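Local coordinates for putative alpha-ketoglutarate-dependent taurine dioxygenase (Burkholderia xenovorans, PDB 5HSX), which probably acts as an iron(II)- and 2-oxoglutarate-dependent dioxygenase of the TauD/TfdA family, at residues B[134-139]-B[264-269]; B[172-177]-B[201-206]. One frame throughout, in Å; residues are numbered along the deposited sequence.

Contact 1 (B[134-139]-B[264-269]); sequences WASILR and AFWDNR
S136 lays its CB over one face of the six-membered ring of W266, 3.8 Å from CB to the ring centroid, a CH-pi contact. L138 CB meets the same indole at its edge, 3.7 Å from W266 CZ3. The ring lies back across the neighbouring strand because W266 CG stands between its own backbone N and carbonyl carbon (chi1 65°). S136 OG accepts a bond from N268 ND2 at 3.1 Å, the oxygen lying close to the amide plane, and also has a weak bond to D125 of the metal site. On the face carrying A135, I137 and F265 the meeting is apolar: I137 CG1 sits over the F265 ring, 3.4 Å from F265 CD1, while A135 CB lies at that ring's edge. These strands, 135-140 and 263-267, are antiparallel neighbours in the large sheet of the cupin-type double-stranded beta-helix. Paired N-H...O bonds join S136 to W266 and L138 to A264. Just past the end of strand 263-267 and before the start of 135-140, N268 N still reaches W134 O at 2.8 Å, though from above the carbonyl plane. There W134 CE3 lies over one face of the R269 guanidinium, 3.2 Å from NH2, with the two planes inclined by 43°. D267 fixes this guanidinium side-on, NE to OD1 at 2.9 Å and NH2 to OD2; OD1 also takes R269 N in an Asx turn, the two donors arriving from opposite faces of the carboxylate plane. Farther out, H210 binds D267 OD2 and E212 pairs with R269, while W152 and H273 meet the W266 ring.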
loop_
_atom_site.group_PDB
_atom_site.type_symbol
_atom_site.label_atom_id
_atom_site.label_comp_id
_atom_site.label_asym_id
_atom_site.label_seq_id
_atom_site.Cartn_x
_atom_site.Cartn_y
_atom_site.Cartn_z
ATOM N N TRP B 134 -6.858 9.376 21.292
ATOM C CA TRP B 134 -7.372 8.066 20.917
ATOM C C TRP B 134 -7.878 8.017 19.480
ATOM O O TRP B 134 -7.953 6.925 18.908
ATOM C CB TRP B 134 -8.463 7.618 21.898
ATOM C CG TRP B 134 -9.836 8.197 21.708
ATOM C CD1 TRP B 134 -10.374 9.289 22.348
ATOM C CD2 TRP B 134 -10.873 7.670 20.874
ATOM N NE1 TRP B 134 -11.681 9.476 21.946
ATOM C CE2 TRP B 134 -12.008 8.499 21.038
ATOM C CE3 TRP B 134 -10.956 6.571 20.004
ATOM C CZ2 TRP B 134 -13.204 8.268 20.358
ATOM C CZ3 TRP B 134 -12.146 6.348 19.328
ATOM C CH2 TRP B 134 -13.253 7.196 19.507
ATOM N N ALA B 135 -8.205 9.162 18.878
ATOM C CA ALA B 135 -8.741 9.159 17.524
ATOM C C ALA B 135 -8.457 10.494 16.868
ATOM O O ALA B 135 -8.242 11.508 17.540
ATOM C CB ALA B 135 -10.254 8.901 17.508
ATOM N N SER B 136 -8.495 10.491 15.540
ATOM C CA SER B 136 -8.427 11.729 14.780
ATOM C C SER B 136 -9.476 11.692 13.679
ATOM O O SER B 136 -9.841 10.622 13.184
ATOM C CB SER B 136 -7.030 11.948 14.176
ATOM O OG SER B 136 -6.007 11.488 15.051
ATOM N N ILE B 137 -9.945 12.876 13.295
ATOM C CA ILE B 137 -10.922 13.040 12.227
ATOM C C ILE B 137 -10.350 14.048 11.243
ATOM O O ILE B 137 -10.226 15.237 11.565
ATOM C CB ILE B 137 -12.284 13.503 12.761
ATOM C CG1 ILE B 137 -12.839 12.454 13.726
ATOM C CG2 ILE B 137 -13.248 13.773 11.597
ATOM C CD1 ILE B 137 -13.933 12.947 14.598
ATOM N N LEU B 138 -10.008 13.580 10.045
ATOM C CA LEU B 138 -9.318 14.373 9.035
ATOM C C LEU B 138 -10.245 14.562 7.841
ATOM O O LEU B 138 -10.725 13.573 7.276
ATOM C CB LEU B 138 -8.034 13.658 8.612
ATOM C CG LEU B 138 -7.160 14.255 7.516
ATOM C CD1 LEU B 138 -6.614 15.605 7.941
ATOM C CD2 LEU B 138 -6.031 13.260 7.208
ATOM N N ARG B 139 -10.495 15.815 7.447
ATOM C CA ARG B 139 -11.373 16.098 6.316
ATOM C C ARG B 139 -10.610 16.792 5.189
ATOM O O ARG B 139 -9.743 17.638 5.433
ATOM C CB ARG B 139 -12.595 16.937 6.749
ATOM C CG ARG B 139 -12.401 18.459 6.812
ATOM C CD ARG B 139 -13.675 19.141 7.321
ATOM N NE ARG B 139 -13.786 20.518 6.851
ATOM C CZ ARG B 139 -13.362 21.585 7.523
ATOM N NH1 ARG B 139 -12.800 21.446 8.717
ATOM N NH2 ARG B 139 -13.504 22.799 6.998
ATOM N N ALA B 264 -11.760 10.925 6.987
ATOM C CA ALA B 264 -11.191 9.719 7.574
ATOM C C ALA B 264 -11.228 9.847 9.090
ATOM O O ALA B 264 -10.818 10.874 9.639
ATOM C CB ALA B 264 -9.751 9.495 7.092
ATOM N N PHE B 265 -11.715 8.800 9.757
ATOM C CA PHE B 265 -11.919 8.774 11.207
ATOM C C PHE B 265 -11.245 7.496 11.691
ATOM O O PHE B 265 -11.716 6.398 11.379
ATOM C CB PHE B 265 -13.426 8.780 11.506
ATOM C CG PHE B 265 -13.818 8.870 12.977
ATOM C CD1 PHE B 265 -12.889 9.034 13.997
ATOM C CD2 PHE B 265 -15.162 8.801 13.313
ATOM C CE1 PHE B 265 -13.304 9.131 15.323
ATOM C CE2 PHE B 265 -15.584 8.891 14.634
ATOM C CZ PHE B 265 -14.651 9.051 15.643
ATOM N N TRP B 266 -10.120 7.611 12.402
ATOM C CA TRP B 266 -9.377 6.408 12.756
ATOM C C TRP B 266 -9.106 6.317 14.251
ATOM O O TRP B 266 -9.033 7.325 14.959
ATOM C CB TRP B 266 -8.049 6.288 11.994
ATOM C CG TRP B 266 -6.992 7.321 12.273
ATOM C CD1 TRP B 266 -5.973 7.225 13.178
ATOM C CD2 TRP B 266 -6.797 8.558 11.577
ATOM N NE1 TRP B 266 -5.174 8.345 13.110
ATOM C CE2 TRP B 266 -5.655 9.176 12.133
ATOM C CE3 TRP B 266 -7.485 9.211 10.552
ATOM C CZ2 TRP B 266 -5.183 10.419 11.692
ATOM C CZ3 TRP B 266 -7.008 10.446 10.108
ATOM C CH2 TRP B 266 -5.875 11.038 10.689
ATOM N N ASP B 267 -8.957 5.071 14.701
ATOM C CA ASP B 267 -8.731 4.726 16.104
ATOM C C ASP B 267 -7.225 4.569 16.297
ATOM O O ASP B 267 -6.642 3.553 15.913
ATOM C CB ASP B 267 -9.483 3.443 16.463
ATOM C CG ASP B 267 -9.366 3.081 17.940
ATOM O OD1 ASP B 267 -8.519 3.672 18.645
ATOM O OD2 ASP B 267 -10.110 2.186 18.390
ATOM N N ASN B 268 -6.597 5.583 16.903
ATOM C CA ASN B 268 -5.158 5.574 17.157
ATOM C C ASN B 268 -4.724 4.520 18.163
ATOM O O ASN B 268 -3.523 4.278 18.303
ATOM C CB ASN B 268 -4.706 6.929 17.685
ATOM C CG ASN B 268 -4.632 7.969 16.620
ATOM O OD1 ASN B 268 -3.965 7.782 15.596
ATOM N ND2 ASN B 268 -5.311 9.091 16.848
ATOM N N ARG B 269 -5.645 3.922 18.902
ATOM C CA ARG B 269 -5.232 2.872 19.810
ATOM C C ARG B 269 -4.985 1.552 19.100
ATOM O O ARG B 269 -4.411 0.640 19.707
ATOM C CB ARG B 269 -6.288 2.708 20.904
ATOM C CG ARG B 269 -6.598 4.041 21.575
ATOM C CD ARG B 269 -7.879 3.991 22.357
ATOM N NE ARG B 269 -9.019 3.742 21.486
ATOM C CZ ARG B 269 -10.286 3.777 21.893
ATOM N NH1 ARG B 269 -10.579 4.076 23.155
ATOM N NH2 ARG B 269 -11.260 3.520 21.033
#

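Contact 2 (B[172-177]-B[201-206])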
loop_
_atom_site.group_PDB
_atom_site.type_symbol
_atom_site.label_atom_id
_atom_site.label_comp_id
_atom_site.label_asym_id
_atom_site.label_seq_id
_atom_site.Cartn_x
_atom_site.Cartn_y
_atom_site.Cartn_z
ATOM N N GLY B 172 5.581 -8.438 27.605
ATOM C CA GLY B 172 6.313 -7.963 28.762
ATOM C C GLY B 172 7.258 -6.807 28.517
ATOM O O GLY B 172 7.929 -6.369 29.459
ATOM N N LEU B 173 7.333 -6.286 27.296
ATOM C CA LEU B 173 8.321 -5.273 26.946
ATOM C C LEU B 173 7.734 -3.869 26.998
ATOM O O LEU B 173 6.537 -3.667 26.782
ATOM C CB LEU B 173 8.883 -5.536 25.546
ATOM C CG LEU B 173 9.620 -6.870 25.384
ATOM C CD1 LEU B 173 10.135 -7.028 23.958
ATOM C CD2 LEU B 173 10.763 -6.974 26.386
ATOM N N ARG B 174 8.607 -2.900 27.291
ATOM C CA ARG B 174 8.292 -1.479 27.298
ATOM C C ARG B 174 9.197 -0.757 26.308
ATOM O O ARG B 174 10.315 -1.209 26.029
ATOM C CB ARG B 174 8.489 -0.879 28.687
ATOM C CG ARG B 174 7.885 -1.721 29.793
ATOM C CD ARG B 174 6.429 -1.395 29.969
ATOM N NE ARG B 174 6.254 -0.103 30.628
ATOM C CZ ARG B 174 5.072 0.442 30.897
ATOM N NH1 ARG B 174 3.954 -0.192 30.562
ATOM N NH2 ARG B 174 5.011 1.626 31.495
ATOM N N GLY B 175 8.712 0.367 25.787
ATOM C CA GLY B 175 9.438 1.111 24.775
ATOM C C GLY B 175 9.453 2.598 25.067
ATOM O O GLY B 175 8.492 3.161 25.593
ATOM N N ILE B 176 10.564 3.238 24.704
ATOM C CA ILE B 176 10.720 4.679 24.865
ATOM C C ILE B 176 10.328 5.362 23.561
ATOM O O ILE B 176 10.927 5.097 22.515
ATOM C CB ILE B 176 12.159 5.044 25.259
ATOM C CG1 ILE B 176 12.576 4.305 26.537
ATOM C CG2 ILE B 176 12.299 6.574 25.388
ATOM C CD1 ILE B 176 11.728 4.638 27.768
ATOM N N HIS B 177 9.345 6.259 23.630
ATOM C CA HIS B 177 8.932 7.082 22.497
ATOM C C HIS B 177 9.423 8.509 22.706
ATOM O O HIS B 177 9.296 9.059 23.807
ATOM C CB HIS B 177 7.408 7.089 22.336
ATOM C CG HIS B 177 6.800 5.733 22.112
ATOM N ND1 HIS B 177 5.955 5.467 21.054
ATOM C CD2 HIS B 177 6.899 4.577 22.812
ATOM C CE1 HIS B 177 5.569 4.204 21.106
ATOM N NE2 HIS B 177 6.123 3.642 22.168
ATOM N N VAL B 201 9.374 12.641 26.030
ATOM C CA VAL B 201 9.883 11.284 26.210
ATOM C C VAL B 201 8.908 10.532 27.105
ATOM O O VAL B 201 8.609 10.980 28.219
ATOM C CB VAL B 201 11.300 11.256 26.827
ATOM C CG1 VAL B 201 11.818 9.813 26.897
ATOM C CG2 VAL B 201 12.266 12.144 26.049
ATOM N N THR B 202 8.426 9.383 26.629
ATOM C CA THR B 202 7.445 8.583 27.350
ATOM C C THR B 202 7.784 7.109 27.205
ATOM O O THR B 202 8.214 6.663 26.136
ATOM C CB THR B 202 6.020 8.847 26.833
ATOM O OG1 THR B 202 5.673 10.215 27.086
ATOM C CG2 THR B 202 4.995 7.932 27.517
ATOM N N GLU B 203 7.596 6.359 28.287
ATOM C CA GLU B 203 7.705 4.909 28.260
ATOM C C GLU B 203 6.306 4.319 28.102
ATOM O O GLU B 203 5.441 4.541 28.952
ATOM C CB GLU B 203 8.373 4.377 29.532
ATOM C CG GLU B 203 8.565 2.853 29.503
ATOM C CD GLU B 203 9.121 2.314 30.816
ATOM O OE1 GLU B 203 10.228 2.729 31.219
ATOM O OE2 GLU B 203 8.440 1.482 31.439
ATOM N N HIS B 204 6.095 3.565 27.023
ATOM C CA HIS B 204 4.825 2.907 26.721
ATOM C C HIS B 204 4.989 1.396 26.735
ATOM O O HIS B 204 6.090 0.889 26.484
ATOM C CB HIS B 204 4.302 3.314 25.334
ATOM C CG HIS B 204 3.707 4.682 25.279
ATOM N ND1 HIS B 204 2.620 5.057 26.039
ATOM C CD2 HIS B 204 4.033 5.760 24.524
ATOM C CE1 HIS B 204 2.308 6.315 25.764
ATOM N NE2 HIS B 204 3.145 6.761 24.842
ATOM N N PRO B 205 3.913 0.646 26.985
ATOM C CA PRO B 205 3.960 -0.794 26.715
ATOM C C PRO B 205 4.150 -1.032 25.229
ATOM O O PRO B 205 3.646 -0.278 24.392
ATOM C CB PRO B 205 2.587 -1.290 27.185
ATOM C CG PRO B 205 1.694 -0.102 26.966
ATOM C CD PRO B 205 2.547 1.096 27.323
ATOM N N LEU B 206 4.897 -2.084 24.894
ATOM C CA LEU B 206 4.956 -2.460 23.488
ATOM C C LEU B 206 3.645 -3.080 23.024
ATOM O O LEU B 206 3.360 -3.073 21.825
ATOM C CB LEU B 206 6.110 -3.440 23.242
ATOM C CG LEU B 206 7.215 -3.009 22.289
ATOM C CD1 LEU B 206 7.846 -1.705 22.758
ATOM C CD2 LEU B 206 8.251 -4.132 22.190
HETATM O O HOH W 1 5.393 1.043 22.639
#
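Strands 174-177 and 201-205 run antiparallel, the N-to-C directions of these short strand segments 149° apart, paired N-H...O bonds joining G175 to H204 and H177 to T202, and L206 N extending the ladder to L173 O at 3.0 Å. On the face carrying H177 and H204 the two imidazoles form a T-shaped pair: the edge of H204 points at the face of H177, planes at 90°, with H204 CD2 over the ring centre and 3.5 Å from H177 CD2. Outside partners fix both rings, T127 binding H177 ND1 and S306 binding H204 ND1; the H177 side chain lies about 12 Å from the bound sodium ion. A water joins H177 NE2, 2.7 Å away, to P205 O, to which it donates. Farther along, L206 CD1 packs 3.8 Å from G175 CA, close against the glycine backbone, and L206 CD2 touches L173 CB. On the face carrying I176 and E203, R174 reaches E203 with a chain bent at chi2 (-85°) and chi3, crossing it at about a right angle. R174 NE gives E203 OE2 a nearly straight bond of 2.8 Å, in the guanidinium plane and on the anti lone pair; NH2 adds a weak one. The guanidinium is further held by the carbonyls of T304 and Q305, which probably keep its rotation fixed. I176 lies next to this pair, CD1 against E203 CB and CG2 3.6 Å from V201 CG1. Joined on its flanks by strands 225-228 and 307-310, this ladder belongs to a separate antiparallel sheet within the TauD/TfdA fold.

Both contacts are antiparallel strand pairs, but in different sheets: contact 1 joins inner strands of the large mixed sheet, its centre about 6 Å from that of the chain, whereas contact 2 belongs to a smaller antiparallel sheet, its centre about 17 Å from the chain centre. The two contact centres are about 22 Å apart and they do not touch, although contact 2 is nested in the chain loop closed by contact 1. Contact 1 is nearly all buried, with aromatic side chains packed on both faces; contact 2 is peripheral yet still mostly buried, with four partly exposed residues, R174 and E203 of the cross-strand salt bridge among them. In contact 1 the D267-R269 ion pair instead stays within one segment.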